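Local coordinates for RabGDI protein (Plasmodium falciparum 3D7, PDB 3P1W) that probably acts as a Rab GDP-dissociation inhibitor, binding Rab GTPases and slowing release of their GDP during vesicle transport, at residues A[63-66]-A[67-71]; A[81-84]-A[85-88]; A[99-102]-A[103-106]; A[441-444]-A[445-449]. All blocks are in the same frame, centred on the assembly; numbering follows the deposited sequence.

Overall arrangement
The four contacts are local, each made within one run of the chain, and they fall into two pairs. Contact 1 opens the helix 64-71 and contact 2 is the turn that follows in the loop before strand 89-90; their centres are 11 Å apart, and Thr65 OG1 is hydrogen-bonded to Asn84 ND2 at 2.8 Å. Contacts 3 and 4, 12 Å between centres, sit on helices 101-108 and 440-454, which pack through Asn101, Leu102 and Ile105 against Thr443, Leu446 and Leu447. The pairs do not touch: contacts 2 and 3 keep about 16 Å between nearest atoms. The second pair lies nearer the centre of the chain.

Contact 1 (A[63-66]-A[67-71]); sequences NLTN and LYNTF
Asn66 O is shared by two groups of Thr70, one turn on: the hydroxyl OG1 donates to it at 2.8 Å and the backbone N of Thr70 at 2.9 Å. The two donors reach the oxygen from opposite faces of its carbonyl plane, each tilted about 30° from it. The hydroxyl can fold back in this way because Thr70 OG1 stands beside its own backbone N (chi1 -63°), and CG2 is left to take the position anti to that nitrogen. One turn apart, Thr65 and Asn69 lie side by side, pointing the same way, with Thr65 CG2 3.6 Å from Asn69 ND2. On the buried flank Leu64 CD2 comes to 4.3 Å from Tyr68 CE1, and Leu64 O sits at the edge of the Tyr68 ring while accepting a straight bond from Tyr68 N (N-H...O 169°). These pairs belong to the first turns of helix 64-71, whose N-cap is Asn63. Its OD1 accepts from Asn66 N at 2.9 Å, nearly in line with the CG-OD1 bond, while its backbone O takes Leu67 N. Further out, Thr65 OG1 is hydrogen-bonded to Asn84, Leu64 also packs on Trp87, and Leu67 and Tyr68 rest on strand 405-418 through Phe409 and Glu407.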
ATOM      1  N   ASN A  63      19.670   1.018   2.935  1.00 26.47           N
ATOM      2  CA  ASN A  63      20.579  -0.027   3.391  1.00 27.70           C
ATOM      3  C   ASN A  63      20.859   0.140   4.880  1.00 27.64           C
ATOM      4  O   ASN A  63      20.239   0.971   5.533  1.00 26.50           O
ATOM      5  CB  ASN A  63      21.864  -0.054   2.548  1.00 29.25           C
ATOM      6  CG  ASN A  63      22.701   1.216   2.652  1.00 29.90           C
ATOM      7  OD1 ASN A  63      22.499   2.066   3.520  1.00 27.61           O
ATOM      8  ND2 ASN A  63      23.672   1.336   1.741  1.00 31.45           N
ATOM      9  N   LEU A  64      21.789  -0.633   5.432  1.00 29.11           N
ATOM     10  CA  LEU A  64      22.068  -0.516   6.864  1.00 30.01           C
ATOM     11  C   LEU A  64      22.599   0.839   7.241  1.00 30.56           C
ATOM     12  O   LEU A  64      22.128   1.439   8.189  1.00 30.13           O
ATOM     13  CB  LEU A  64      23.116  -1.534   7.310  1.00 31.04           C
ATOM     14  CG  LEU A  64      22.687  -2.906   7.711  1.00 31.66           C
ATOM     15  CD1 LEU A  64      23.982  -3.683   7.985  1.00 32.25           C
ATOM     16  CD2 LEU A  64      21.749  -2.846   8.901  1.00 28.84           C
ATOM     17  N   THR A  65      23.633   1.297   6.528  1.00 31.74           N
ATOM     18  CA  THR A  65      24.227   2.604   6.800  1.00 32.30           C
ATOM     19  C   THR A  65      23.161   3.680   6.850  1.00 31.43           C
ATOM     20  O   THR A  65      23.128   4.501   7.762  1.00 31.29           O
ATOM     21  CB  THR A  65      25.285   2.956   5.758  1.00 33.51           C
ATOM     22  OG1 THR A  65      26.361   2.028   5.883  1.00 36.44           O
ATOM     23  CG2 THR A  65      25.816   4.387   5.938  1.00 34.50           C
ATOM     24  N   ASN A  66      22.266   3.668   5.879  1.00 30.54           N
ATOM     25  CA  ASN A  66      21.316   4.740   5.786  1.00 30.38           C
ATOM     26  C   ASN A  66      20.184   4.577   6.788  1.00 27.96           C
ATOM     27  O   ASN A  66      19.724   5.562   7.314  1.00 27.68           O
ATOM     28  CB  ASN A  66      20.873   4.950   4.343  1.00 31.19           C
ATOM     29  CG  ASN A  66      21.983   5.567   3.501  1.00 34.50           C
ATOM     30  OD1 ASN A  66      22.619   6.558   3.900  1.00 39.87           O
ATOM     31  ND2 ASN A  66      22.249   4.974   2.358  1.00 36.48           N
ATOM     32  N   LEU A  67      19.816   3.337   7.123  1.00 27.05           N
ATOM     33  CA  LEU A  67      18.793   3.093   8.135  1.00 25.77           C
ATOM     34  C   LEU A  67      19.293   3.662   9.457  1.00 25.12           C
ATOM     35  O   LEU A  67      18.588   4.414  10.141  1.00 22.33           O
ATOM     36  CB  LEU A  67      18.519   1.592   8.245  1.00 25.75           C
ATOM     37  CG  LEU A  67      17.414   1.099   9.142  1.00 26.97           C
ATOM     38  CD1 LEU A  67      16.051   1.577   8.597  1.00 22.88           C
ATOM     39  CD2 LEU A  67      17.483  -0.428   9.260  1.00 29.18           C
ATOM     40  N   TYR A  68      20.550   3.342   9.783  1.00 25.07           N
ATOM     41  CA  TYR A  68      21.137   3.789  11.035  1.00 25.84           C
ATOM     42  C   TYR A  68      21.395   5.288  11.038  1.00 26.05           C
ATOM     43  O   TYR A  68      21.152   5.951  12.042  1.00 25.72           O
ATOM     44  CB  TYR A  68      22.414   2.963  11.382  1.00 26.53           C
ATOM     45  CG  TYR A  68      22.099   1.748  12.237  1.00 25.98           C
ATOM     46  CD1 TYR A  68      21.523   0.601  11.681  1.00 26.44           C
ATOM     47  CD2 TYR A  68      22.330   1.762  13.605  1.00 24.24           C
ATOM     48  CE1 TYR A  68      21.172  -0.498  12.472  1.00 24.81           C
ATOM     49  CE2 TYR A  68      22.000   0.666  14.394  1.00 25.45           C
ATOM     50  CZ  TYR A  68      21.421  -0.455  13.824  1.00 24.51           C
ATOM     51  OH  TYR A  68      21.101  -1.532  14.604  1.00 26.88           O
ATOM     52  N   ASN A  69      21.873   5.840   9.926  1.00 26.68           N
ATOM     53  CA  ASN A  69      22.109   7.284   9.859  1.00 27.42           C
ATOM     54  C   ASN A  69      20.819   8.052  10.068  1.00 26.70           C
ATOM     55  O   ASN A  69      20.820   9.140  10.674  1.00 26.61           O
ATOM     56  CB  ASN A  69      22.750   7.702   8.521  1.00 28.46           C
ATOM     57  CG  ASN A  69      24.256   7.417   8.464  1.00 33.30           C
ATOM     58  OD1 ASN A  69      24.871   7.014   9.455  1.00 36.96           O
ATOM     59  ND2 ASN A  69      24.850   7.618   7.287  1.00 35.14           N
ATOM     60  N   THR A  70      19.729   7.489   9.542  1.00 24.42           N
ATOM     61  CA  THR A  70      18.423   8.144   9.555  1.00 24.07           C
ATOM     62  C   THR A  70      17.747   8.080  10.909  1.00 22.73           C
ATOM     63  O   THR A  70      17.239   9.077  11.376  1.00 22.51           O
ATOM     64  CB  THR A  70      17.483   7.537   8.466  1.00 23.34           C
ATOM     65  OG1 THR A  70      18.058   7.776   7.170  1.00 24.83           O
ATOM     66  CG2 THR A  70      16.073   8.136   8.551  1.00 24.59           C
ATOM     67  N   PHE A  71      17.771   6.914  11.539  1.00 21.96           N
ATOM     68  CA  PHE A  71      17.037   6.674  12.770  1.00 22.22           C
ATOM     69  C   PHE A  71      17.900   6.591  14.030  1.00 23.04           C
ATOM     70  O   PHE A  71      17.403   6.850  15.111  1.00 22.48           O
ATOM     71  CB  PHE A  71      16.327   5.339  12.661  1.00 21.59           C
ATOM     72  CG  PHE A  71      15.151   5.330  11.688  1.00 21.38           C
ATOM     73  CD1 PHE A  71      13.886   5.712  12.113  1.00 23.79           C
ATOM     74  CD2 PHE A  71      15.318   4.922  10.386  1.00 23.02           C
ATOM     75  CE1 PHE A  71      12.784   5.671  11.211  1.00 24.37           C
ATOM     76  CE2 PHE A  71      14.252   4.875   9.498  1.00 24.83           C
ATOM     77  CZ  PHE A  71      12.990   5.255   9.908  1.00 24.36           C
TER

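Contact 2 (A[81-84]-A[85-88]); sequences YGEN and RHWN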
ATOM      1  N   TYR A  81      24.870  -7.750  11.601  1.00 36.88           N
ATOM      2  CA  TYR A  81      23.983  -7.481  10.468  1.00 35.24           C
ATOM      3  C   TYR A  81      24.696  -7.526   9.129  1.00 36.15           C
ATOM      4  O   TYR A  81      24.053  -7.498   8.087  1.00 35.37           O
ATOM      5  CB  TYR A  81      23.247  -6.150  10.656  1.00 33.77           C
ATOM      6  CG  TYR A  81      22.299  -6.165  11.827  1.00 31.74           C
ATOM      7  CD1 TYR A  81      21.675  -7.347  12.226  1.00 31.19           C
ATOM      8  CD2 TYR A  81      22.003  -5.005  12.527  1.00 29.69           C
ATOM      9  CE1 TYR A  81      20.801  -7.376  13.281  1.00 30.17           C
ATOM     10  CE2 TYR A  81      21.129  -5.029  13.599  1.00 28.90           C
ATOM     11  CZ  TYR A  81      20.527  -6.222  13.965  1.00 28.65           C
ATOM     12  OH  TYR A  81      19.663  -6.276  15.029  1.00 27.36           O
ATOM     13  N   GLY A  82      26.023  -7.602   9.155  1.00 38.30           N
ATOM     14  CA  GLY A  82      26.779  -7.859   7.940  1.00 39.93           C
ATOM     15  C   GLY A  82      26.817  -6.653   7.028  1.00 39.57           C
ATOM     16  O   GLY A  82      26.760  -5.513   7.496  1.00 38.88           O
ATOM     17  N   GLU A  83      26.920  -6.908   5.725  1.00 40.45           N
ATOM     18  CA  GLU A  83      27.185  -5.857   4.741  1.00 41.35           C
ATOM     19  C   GLU A  83      25.926  -5.190   4.228  1.00 38.98           C
ATOM     20  O   GLU A  83      24.876  -5.809   4.170  1.00 38.51           O
ATOM     21  CB  GLU A  83      27.934  -6.425   3.531  1.00 43.31           C
ATOM     22  CG  GLU A  83      29.378  -6.793   3.803  1.00 48.47           C
ATOM     23  CD  GLU A  83      30.009  -7.499   2.626  1.00 54.32           C
ATOM     24  OE1 GLU A  83      29.594  -8.645   2.317  1.00 57.50           O
ATOM     25  OE2 GLU A  83      30.919  -6.906   2.014  1.00 58.45           O
ATOM     26  N   ASN A  84      26.074  -3.938   3.799  1.00 38.22           N
ATOM     27  CA  ASN A  84      24.974  -3.155   3.245  1.00 36.98           C
ATOM     28  C   ASN A  84      24.176  -3.820   2.118  1.00 37.10           C
ATOM     29  O   ASN A  84      22.959  -3.632   2.042  1.00 35.37           O
ATOM     30  CB  ASN A  84      25.493  -1.804   2.750  1.00 37.02           C
ATOM     31  CG  ASN A  84      25.516  -0.752   3.834  1.00 37.31           C
ATOM     32  OD1 ASN A  84      24.563  -0.621   4.600  1.00 36.28           O
ATOM     33  ND2 ASN A  84      26.581   0.054   3.868  1.00 39.58           N
ATOM     34  N   ARG A  85      24.839  -4.595   1.257  1.00 38.53           N
ATOM     35  CA  ARG A  85      24.171  -5.144   0.062  1.00 38.79           C
ATOM     36  C   ARG A  85      23.004  -6.105   0.370  1.00 37.27           C
ATOM     37  O   ARG A  85      22.148  -6.330  -0.478  1.00 37.84           O
ATOM     38  CB  ARG A  85      25.189  -5.821  -0.877  1.00 41.67           C
ATOM     39  CG  ARG A  85      25.786  -7.099  -0.339  1.00 45.07           C
ATOM     40  CD  ARG A  85      27.101  -7.447  -1.038  1.00 51.18           C
ATOM     41  NE  ARG A  85      27.714  -8.602  -0.392  1.00 55.42           N
ATOM     42  CZ  ARG A  85      27.341  -9.866  -0.589  1.00 59.36           C
ATOM     43  NH1 ARG A  85      27.954 -10.846   0.066  1.00 60.85           N
ATOM     44  NH2 ARG A  85      26.353 -10.161  -1.435  1.00 60.23           N
ATOM     45  N   HIS A  86      22.970  -6.664   1.576  1.00 36.03           N
ATOM     46  CA  HIS A  86      21.909  -7.595   1.979  1.00 34.94           C
ATOM     47  C   HIS A  86      20.651  -6.866   2.419  1.00 32.10           C
ATOM     48  O   HIS A  86      19.602  -7.486   2.549  1.00 31.51           O
ATOM     49  CB  HIS A  86      22.367  -8.454   3.146  1.00 35.07           C
ATOM     50  CG  HIS A  86      23.631  -9.204   2.874  1.00 39.73           C
ATOM     51  ND1 HIS A  86      23.696 -10.241   1.970  1.00 41.69           N
ATOM     52  CD2 HIS A  86      24.878  -9.061   3.381  1.00 42.56           C
ATOM     53  CE1 HIS A  86      24.934 -10.707   1.931  1.00 45.57           C
ATOM     54  NE2 HIS A  86      25.672 -10.006   2.776  1.00 44.54           N
ATOM     55  N   TRP A  87      20.778  -5.571   2.693  1.00 30.80           N
ATOM     56  CA  TRP A  87      19.671  -4.804   3.277  1.00 29.01           C
ATOM     57  C   TRP A  87      19.059  -3.826   2.305  1.00 28.02           C
ATOM     58  O   TRP A  87      19.734  -2.943   1.779  1.00 28.59           O
ATOM     59  CB  TRP A  87      20.132  -4.080   4.541  1.00 28.81           C
ATOM     60  CG  TRP A  87      20.580  -5.020   5.598  1.00 29.25           C
ATOM     61  CD1 TRP A  87      21.813  -5.584   5.718  1.00 30.96           C
ATOM     62  CD2 TRP A  87      19.803  -5.520   6.697  1.00 30.25           C
ATOM     63  NE1 TRP A  87      21.854  -6.408   6.811  1.00 33.18           N
ATOM     64  CE2 TRP A  87      20.632  -6.390   7.432  1.00 32.10           C
ATOM     65  CE3 TRP A  87      18.488  -5.323   7.123  1.00 29.33           C
ATOM     66  CZ2 TRP A  87      20.194  -7.056   8.575  1.00 31.34           C
ATOM     67  CZ3 TRP A  87      18.046  -6.000   8.261  1.00 30.11           C
ATOM     68  CH2 TRP A  87      18.891  -6.851   8.965  1.00 31.81           C
ATOM     69  N   ASN A  88      17.751  -3.972   2.092  1.00 26.78           N
ATOM     70  CA  ASN A  88      16.983  -3.030   1.287  1.00 25.55           C
ATOM     71  C   ASN A  88      15.654  -2.771   2.002  1.00 24.54           C
ATOM     72  O   ASN A  88      14.652  -3.408   1.697  1.00 24.39           O
ATOM     73  CB  ASN A  88      16.747  -3.600  -0.099  1.00 25.95           C
ATOM     74  CG  ASN A  88      18.048  -3.769  -0.885  1.00 28.34           C
ATOM     75  OD1 ASN A  88      18.612  -2.787  -1.375  1.00 29.77           O
ATOM     76  ND2 ASN A  88      18.505  -5.005  -1.021  1.00 28.99           N
TER
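Trp87 folds back over the preceding turn to meet Tyr81, spanning a short 3-10 turn in the loop between helix 64-71 and strand 89-90. From CB, 3.8 Å from Asn84 O, the side chain leaves with CG beside the backbone N (chi1 -62°), which carries the indole back along the chain. CD1 then passes Glu83 O at 3.4 Å, with that oxygen in the ring plane. NE1 donates to Tyr81 O at 2.8 Å and 161°, again with the acceptor in the indole plane, so the ring is held by its nitrogen edge. CE2 passes the same Tyr81 O. Beyond it, CZ2 packs against Tyr81 CB at 3.8 Å, and the six-membered ring turns its edge toward the face of Tyr81 in an offset edge-to-face pair, planes 64° apart. The turn itself is made by backbone bonds: Trp87 N donates to Asn84 O at 3.0 Å, while the bond from His86 N to Glu83 O is weak. Tyr81 is placed from outside by Glu406, which bonds its hydroxyl, and by Leu64 and Tyr68 of the neighbouring helix; Leu374 touches both Trp87 and His86. On the exposed side Glu83 and Arg85 form a salt bridge across nearly perpendicular planes. CE1 of His86 lies above one face of the Arg85 guanidinium, off toward its rim, whereas Arg85 NE reaches Glu83 OE1 at 3.3 Å from above the carboxylate plane.

Contact 3 (A[99-102]-A[103-106]); sequences GGNL and VKIL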
ATOM      1  N   GLY A  99      -4.197  -9.162  -8.708  1.00 29.92           N
ATOM      2  CA  GLY A  99      -5.264  -8.736  -9.625  1.00 31.19           C
ATOM      3  C   GLY A  99      -5.614  -7.251  -9.599  1.00 31.09           C
ATOM      4  O   GLY A  99      -6.571  -6.820 -10.252  1.00 32.06           O
ATOM      5  N   GLY A 100      -4.853  -6.461  -8.845  1.00 29.72           N
ATOM      6  CA  GLY A 100      -5.133  -5.045  -8.737  1.00 29.35           C
ATOM      7  C   GLY A 100      -4.595  -4.251  -9.917  1.00 30.29           C
ATOM      8  O   GLY A 100      -3.963  -4.795 -10.828  1.00 30.63           O
ATOM      9  N   ASN A 101      -4.797  -2.938  -9.837  1.00 30.04           N
ATOM     10  CA  ASN A 101      -4.450  -2.008 -10.901  1.00 30.67           C
ATOM     11  C   ASN A 101      -2.982  -1.636 -11.026  1.00 30.17           C
ATOM     12  O   ASN A 101      -2.545  -1.319 -12.142  1.00 32.15           O
ATOM     13  CB  ASN A 101      -5.321  -0.759 -10.775  1.00 30.27           C
ATOM     14  CG  ASN A 101      -6.787  -1.055 -11.030  1.00 33.25           C
ATOM     15  OD1 ASN A 101      -7.109  -1.939 -11.808  1.00 36.15           O
ATOM     16  ND2 ASN A 101      -7.675  -0.325 -10.376  1.00 35.79           N
ATOM     17  N   LEU A 102      -2.212  -1.656  -9.928  1.00 29.02           N
ATOM     18  CA  LEU A 102      -0.794  -1.335 -10.057  1.00 28.59           C
ATOM     19  C   LEU A 102      -0.139  -2.338 -10.995  1.00 29.52           C
ATOM     20  O   LEU A 102       0.678  -1.962 -11.832  1.00 29.43           O
ATOM     21  CB  LEU A 102      -0.047  -1.315  -8.725  1.00 27.86           C
ATOM     22  CG  LEU A 102       1.461  -1.060  -8.926  1.00 27.71           C
ATOM     23  CD1 LEU A 102       1.721   0.262  -9.633  1.00 28.93           C
ATOM     24  CD2 LEU A 102       2.228  -1.120  -7.587  1.00 26.95           C
ATOM     25  N   VAL A 103      -0.495  -3.609 -10.833  1.00 29.08           N
ATOM     26  CA  VAL A 103       0.031  -4.646 -11.722  1.00 30.35           C
ATOM     27  C   VAL A 103      -0.314  -4.335 -13.175  1.00 32.05           C
ATOM     28  O   VAL A 103       0.543  -4.468 -14.045  1.00 33.62           O
ATOM     29  CB  VAL A 103      -0.423  -6.047 -11.307  1.00 29.99           C
ATOM     30  CG1 VAL A 103      -0.137  -7.071 -12.422  1.00 31.80           C
ATOM     31  CG2 VAL A 103       0.282  -6.454 -10.017  1.00 27.29           C
ATOM     32  N   LYS A 104      -1.544  -3.889 -13.428  1.00 32.46           N
ATOM     33  CA  LYS A 104      -1.970  -3.551 -14.791  1.00 34.75           C
ATOM     34  C   LYS A 104      -1.168  -2.372 -15.329  1.00 34.94           C
ATOM     35  O   LYS A 104      -0.751  -2.374 -16.482  1.00 34.86           O
ATOM     36  CB  LYS A 104      -3.477  -3.250 -14.847  1.00 34.98           C
ATOM     37  CG  LYS A 104      -4.345  -4.442 -14.507  1.00 37.86           C
ATOM     38  CD  LYS A 104      -5.831  -4.092 -14.430  1.00 39.65           C
ATOM     39  CE  LYS A 104      -6.641  -5.328 -14.075  1.00 42.99           C
ATOM     40  NZ  LYS A 104      -8.111  -5.142 -14.168  1.00 44.82           N
ATOM     41  N   ILE A 105      -0.945  -1.372 -14.478  1.00 33.12           N
ATOM     42  CA  ILE A 105      -0.141  -0.208 -14.828  1.00 34.24           C
ATOM     43  C   ILE A 105       1.291  -0.588 -15.156  1.00 35.85           C
ATOM     44  O   ILE A 105       1.855  -0.091 -16.141  1.00 37.70           O
ATOM     45  CB  ILE A 105      -0.143   0.844 -13.709  1.00 32.25           C
ATOM     46  CG1 ILE A 105      -1.495   1.539 -13.649  1.00 32.40           C
ATOM     47  CG2 ILE A 105       0.935   1.879 -13.929  1.00 33.73           C
ATOM     48  CD1 ILE A 105      -1.691   2.371 -12.361  1.00 30.61           C
ATOM     49  N   LEU A 106       1.876  -1.471 -14.353  1.00 36.48           N
ATOM     50  CA  LEU A 106       3.246  -1.904 -14.594  1.00 38.48           C
ATOM     51  C   LEU A 106       3.337  -2.710 -15.890  1.00 41.40           C
ATOM     52  O   LEU A 106       4.363  -2.671 -16.553  1.00 42.61           O
ATOM     53  CB  LEU A 106       3.794  -2.734 -13.426  1.00 37.83           C
ATOM     54  CG  LEU A 106       4.013  -1.973 -12.121  1.00 37.36           C
ATOM     55  CD1 LEU A 106       4.167  -2.923 -10.957  1.00 36.55           C
ATOM     56  CD2 LEU A 106       5.210  -1.053 -12.214  1.00 38.39           C
TER
HETATM   57  O   HOH W   1      -7.997  -7.971 -12.374  1.00 46.35           O
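Asn101 O accepts from Ile105 N at 2.8 Å with an N-H...O angle of 162°, an i to i+4 bond at the start of helix 101-108. Leu106 N repeats it on Leu102 O, also at 2.8 Å. The Ile105 side chain stays close to the first acceptor: CG1, standing beside its own backbone N (chi1 -73°), comes within 3.4 Å of Asn101 O. Leu102 and Leu106 form the apolar pair one turn apart. Leu102 CG, anti to its amide nitrogen at 176°, meets Leu106 CD1 at 3.9 Å, and the two side chains cross at a slant. This buried flank continues into the fold, since Leu102 and Ile105 pack on Ile34 of helix 30-41 and also touch helix 440-454 through Thr443 and Leu446. Phe460, the last modelled residue, touches Asn101, Lys104 and Ile105. The other flank is polar. Lys104 is fully extended beyond CG and runs back toward Gly99, its CG and CD passing Gly100 O. Its CD lies 3.6 Å from Asn101 OD1, a contact of the aliphatic chain and not of the ammonium group. A water lies between Gly99 and Lys104: it donates to Gly99 O at 2.8 Å and accepts only weakly from Lys104 NZ, at 3.4 Å.

Contact 4 (A[441-444]-A[445-449]); sequences TATN and DLLQI
Thr443 and Leu447 make the close side of this contact, lying side by side and pointing the same way, with Thr443 CG2 3.9 Å from Leu447 CD1. Leu447 CG also comes to 3.3 Å from Thr443 O, the oxygen that accepts Leu447 N at 2.8 Å. Leu446 joins them: its CG occupies the position between backbone N and carbonyl carbon (chi1 74°), uncommon in a helix, and so comes within 3.4 Å of Thr443 O. All of this is one face of helix 440-454, the face turned to helix 101-108, while Leu446 also reaches Ile34 and Leu35 of helix 30-41. Toward the N-terminus the i to i+4 bonds are longer: Leu446 N to Ala442 O is 3.1 Å and Asp445 N to Thr441 O 3.2 Å. Asn444 and Gln448 hold the exposed side, joined through the backbone bond from Gln448 N to Asn444 O at 2.9 Å; the extended Gln448 chain leads away from the turn. Asp445 is different: its carboxylate turns away from residues 441-444, and OD2 is held by a salt bridge to Lys31 and a bond from Ser431 N.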
ATOM      1  N   THR A 441      -4.845   1.851  -2.028  1.00 18.54           N
ATOM      2  CA  THR A 441      -5.203   3.242  -1.795  1.00 18.85           C
ATOM      3  C   THR A 441      -4.203   4.212  -2.455  1.00 18.78           C
ATOM      4  O   THR A 441      -4.587   5.313  -2.861  1.00 19.26           O
ATOM      5  CB  THR A 441      -5.396   3.546  -0.307  1.00 17.37           C
ATOM      6  OG1 THR A 441      -4.188   3.314   0.404  1.00 15.86           O
ATOM      7  CG2 THR A 441      -6.532   2.665   0.275  1.00 19.82           C
ATOM      8  N   ALA A 442      -2.937   3.809  -2.573  1.00 18.33           N
ATOM      9  CA  ALA A 442      -1.958   4.596  -3.308  1.00 18.69           C
ATOM     10  C   ALA A 442      -2.307   4.609  -4.776  1.00 19.85           C
ATOM     11  O   ALA A 442      -2.250   5.660  -5.418  1.00 20.68           O
ATOM     12  CB  ALA A 442      -0.550   4.077  -3.110  1.00 18.24           C
ATOM     13  N   THR A 443      -2.607   3.444  -5.330  1.00 20.48           N
ATOM     14  CA  THR A 443      -2.972   3.350  -6.757  1.00 21.64           C
ATOM     15  C   THR A 443      -4.241   4.180  -7.035  1.00 22.02           C
ATOM     16  O   THR A 443      -4.320   4.889  -8.064  1.00 23.48           O
ATOM     17  CB  THR A 443      -3.181   1.900  -7.201  1.00 22.56           C
ATOM     18  OG1 THR A 443      -2.061   1.111  -6.791  1.00 23.00           O
ATOM     19  CG2 THR A 443      -3.338   1.813  -8.749  1.00 23.27           C
ATOM     20  N   ASN A 444      -5.224   4.105  -6.143  1.00 21.45           N
ATOM     21  CA  ASN A 444      -6.449   4.899  -6.279  1.00 22.92           C
ATOM     22  C   ASN A 444      -6.166   6.399  -6.390  1.00 23.06           C
ATOM     23  O   ASN A 444      -6.751   7.085  -7.241  1.00 23.85           O
ATOM     24  CB  ASN A 444      -7.420   4.671  -5.138  1.00 22.23           C
ATOM     25  CG  ASN A 444      -8.066   3.259  -5.169  1.00 26.69           C
ATOM     26  OD1 ASN A 444      -8.033   2.570  -6.178  1.00 25.12           O
ATOM     27  ND2 ASN A 444      -8.630   2.851  -4.045  1.00 26.17           N
ATOM     28  N   ASP A 445      -5.264   6.892  -5.544  1.00 21.95           N
ATOM     29  CA  ASP A 445      -4.900   8.307  -5.574  1.00 22.58           C
ATOM     30  C   ASP A 445      -4.244   8.678  -6.890  1.00 22.82           C
ATOM     31  O   ASP A 445      -4.626   9.667  -7.500  1.00 24.80           O
ATOM     32  CB  ASP A 445      -3.962   8.651  -4.416  1.00 20.15           C
ATOM     33  CG  ASP A 445      -3.572  10.134  -4.388  1.00 23.63           C
ATOM     34  OD1 ASP A 445      -4.473  11.000  -4.450  1.00 21.31           O
ATOM     35  OD2 ASP A 445      -2.350  10.404  -4.299  1.00 22.20           O
ATOM     36  N   LEU A 446      -3.258   7.902  -7.338  1.00 23.67           N
ATOM     37  CA  LEU A 446      -2.590   8.231  -8.604  1.00 24.55           C
ATOM     38  C   LEU A 446      -3.545   8.104  -9.782  1.00 26.60           C
ATOM     39  O   LEU A 446      -3.485   8.917 -10.703  1.00 25.58           O
ATOM     40  CB  LEU A 446      -1.273   7.453  -8.800  1.00 25.04           C
ATOM     41  CG  LEU A 446      -1.277   5.962  -9.147  1.00 24.84           C
ATOM     42  CD1 LEU A 446      -1.424   5.821 -10.674  1.00 25.03           C
ATOM     43  CD2 LEU A 446       0.032   5.306  -8.679  1.00 25.06           C
ATOM     44  N   LEU A 447      -4.468   7.143  -9.730  1.00 26.00           N
ATOM     45  CA  LEU A 447      -5.502   7.051 -10.774  1.00 28.27           C
ATOM     46  C   LEU A 447      -6.437   8.264 -10.810  1.00 28.99           C
ATOM     47  O   LEU A 447      -6.827   8.711 -11.885  1.00 30.10           O
ATOM     48  CB  LEU A 447      -6.310   5.769 -10.642  1.00 27.85           C
ATOM     49  CG  LEU A 447      -5.521   4.529 -11.068  1.00 29.48           C
ATOM     50  CD1 LEU A 447      -6.343   3.286 -10.776  1.00 30.42           C
ATOM     51  CD2 LEU A 447      -5.126   4.589 -12.558  1.00 30.58           C
ATOM     52  N   GLN A 448      -6.803   8.778  -9.635  1.00 29.33           N
ATOM     53  CA  GLN A 448      -7.624   9.989  -9.533  1.00 30.58           C
ATOM     54  C   GLN A 448      -6.851  11.177 -10.129  1.00 30.52           C
ATOM     55  O   GLN A 448      -7.403  11.959 -10.911  1.00 31.60           O
ATOM     56  CB  GLN A 448      -8.019  10.262  -8.072  1.00 30.98           C
ATOM     57  CG  GLN A 448      -9.142  11.295  -7.858  1.00 35.58           C
ATOM     58  CD  GLN A 448      -9.391  11.631  -6.379  1.00 39.64           C
ATOM     59  OE1 GLN A 448      -8.613  12.347  -5.743  1.00 42.34           O
ATOM     60  NE2 GLN A 448     -10.482  11.117  -5.837  1.00 43.07           N
ATOM     61  N   ILE A 449      -5.576  11.314  -9.784  1.00 29.18           N
ATOM     62  CA  ILE A 449      -4.754  12.372 -10.384  1.00 29.86           C
ATOM     63  C   ILE A 449      -4.744  12.233 -11.919  1.00 31.25           C
ATOM     64  O   ILE A 449      -5.043  13.210 -12.626  1.00 32.17           O
ATOM     65  CB  ILE A 449      -3.330  12.376  -9.820  1.00 28.62           C
ATOM     66  CG1 ILE A 449      -3.370  12.838  -8.352  1.00 28.98           C
ATOM     67  CG2 ILE A 449      -2.418  13.255 -10.696  1.00 29.17           C
ATOM     68  CD1 ILE A 449      -2.045  12.672  -7.607  1.00 27.68           C
TER